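Local coordinates for response regulator FixJ (Bradyrhizobium japonicum, PDB 5XSO), which acts as the response regulator that, once activated by FixL, induces expression of the nitrogen-fixation regulatory genes nifA and fixK, at residues Met161-Ile165 and Leu200-Val204. Residues are numbered along the deposited sequence; the frame is centred on the assembly and turned at random.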
# COMPACT_ATOMS: atom_id res chain seq x y z
N MET A 161 -10.47 -19.14 -14.18
CA MET A 161 -9.42 -19.07 -13.16
C MET A 161 -10.00 -19.25 -11.77
O MET A 161 -9.47 -20.01 -10.94
CB MET A 161 -8.68 -17.73 -13.24
CG MET A 161 -7.78 -17.47 -12.00
SD MET A 161 -6.88 -15.92 -12.21
CE MET A 161 -5.92 -16.42 -13.57
N GLU A 162 -11.10 -18.53 -11.48
CA GLU A 162 -11.74 -18.65 -10.17
C GLU A 162 -12.22 -20.07 -9.92
O GLU A 162 -12.01 -20.62 -8.84
CB GLU A 162 -12.90 -17.66 -10.08
CG GLU A 162 -13.73 -17.75 -8.82
CD GLU A 162 -14.85 -16.74 -8.89
OE1 GLU A 162 -15.98 -17.12 -9.28
OE2 GLU A 162 -14.57 -15.55 -8.60
N GLY A 163 -12.87 -20.68 -10.91
CA GLY A 163 -13.38 -22.03 -10.75
C GLY A 163 -12.27 -23.06 -10.55
O GLY A 163 -12.40 -23.98 -9.72
N LEU A 164 -11.16 -22.90 -11.28
CA LEU A 164 -10.01 -23.80 -11.09
C LEU A 164 -9.47 -23.71 -9.69
O LEU A 164 -9.20 -24.73 -9.05
CB LEU A 164 -8.89 -23.46 -12.08
CG LEU A 164 -9.23 -23.82 -13.54
CD1 LEU A 164 -8.21 -23.21 -14.55
CD2 LEU A 164 -9.28 -25.31 -13.71
N ILE A 165 -9.29 -22.49 -9.19
CA ILE A 165 -8.73 -22.30 -7.85
C ILE A 165 -9.68 -22.82 -6.77
O ILE A 165 -9.25 -23.34 -5.74
CB ILE A 165 -8.41 -20.82 -7.64
CG1 ILE A 165 -7.21 -20.48 -8.52
CG2 ILE A 165 -8.13 -20.53 -6.14
CD1 ILE A 165 -6.78 -19.01 -8.44
N LEU A 200 -1.67 -25.45 -11.42
CA LEU A 200 -2.70 -24.90 -10.55
C LEU A 200 -2.07 -24.26 -9.31
O LEU A 200 -2.45 -23.15 -8.91
CB LEU A 200 -3.69 -26.00 -10.17
CG LEU A 200 -4.79 -25.44 -9.23
CD1 LEU A 200 -5.57 -24.25 -9.94
CD2 LEU A 200 -5.78 -26.58 -8.86
N SER A 201 -1.08 -24.91 -8.68
CA SER A 201 -0.45 -24.31 -7.51
C SER A 201 0.18 -22.97 -7.84
O SER A 201 0.09 -22.01 -7.07
CB SER A 201 0.61 -25.25 -6.92
OG SER A 201 -0.03 -26.35 -6.32
N GLU A 202 0.84 -22.88 -8.99
CA GLU A 202 1.42 -21.61 -9.41
C GLU A 202 0.34 -20.57 -9.64
O GLU A 202 0.47 -19.41 -9.23
CB GLU A 202 2.25 -21.77 -10.69
CG GLU A 202 3.58 -22.44 -10.45
CD GLU A 202 4.61 -22.14 -11.55
OE1 GLU A 202 4.30 -21.45 -12.58
OE2 GLU A 202 5.79 -22.54 -11.30
N LEU A 203 -0.76 -20.99 -10.27
CA LEU A 203 -1.89 -20.07 -10.46
C LEU A 203 -2.43 -19.56 -9.13
O LEU A 203 -2.71 -18.35 -8.97
CB LEU A 203 -2.98 -20.79 -11.26
CG LEU A 203 -4.18 -19.93 -11.70
CD1 LEU A 203 -3.66 -18.87 -12.72
CD2 LEU A 203 -5.21 -20.83 -12.44
N VAL A 204 -2.55 -20.45 -8.14
CA VAL A 204 -2.94 -20.05 -6.78
C VAL A 204 -1.98 -19.00 -6.21
O VAL A 204 -2.42 -17.99 -5.63
CB VAL A 204 -3.03 -21.29 -5.88
CG1 VAL A 204 -3.10 -20.91 -4.40
CG2 VAL A 204 -4.23 -22.12 -6.27
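V204 N donates to L200 O over 2.8 Å, a backbone bond of helix 200-209 that fixes the one-turn spacing of two residues, both of which touch I165 of helix 155-166. The axes of the two short segments pass 10.3 Å apart, their directions 113° from each other, and everything that meets between them is apolar carbon or backbone. L200 closes the solvent-facing border: its two methyls lie against one flank of the L164 carbonyl oxygen, CD1 abreast of L164 O at 3.8 Å and CD2 further out past it at 3.9 Å, while CD1 also reaches back to L164 CB. I165 touches L200, L203 and V204. Its CG1 packs on V204 CG2 at 4.1 Å, a pair only partly buried, and the fully extended second torsion (chi2 179°) carries CD1 onward to L203, whose CG is 4.3 Å from it. L203 itself, with CG trans to its own backbone nitrogen (chi1 -173°), projects between the helices and forks: CD2 turns to L164 CD1 at 4.4 Å, and CD1 meets the methyl end of M161. That last approach, 3.4 Å from M161 CE to L203 CD1, is shorter than normal van der Waals contact and doubtful in detail, because M161 was modelled in two conformers. Both residues also press on V191 and M195 of helix 184-195, so the seam merges there into the hydrophobic interior of the four-helix LuxR-type DNA-binding domain, joining its first helix to its last. Within this contact the fit probably depends on van der Waals packing and the burial of L203 and M161, not on directed bonds.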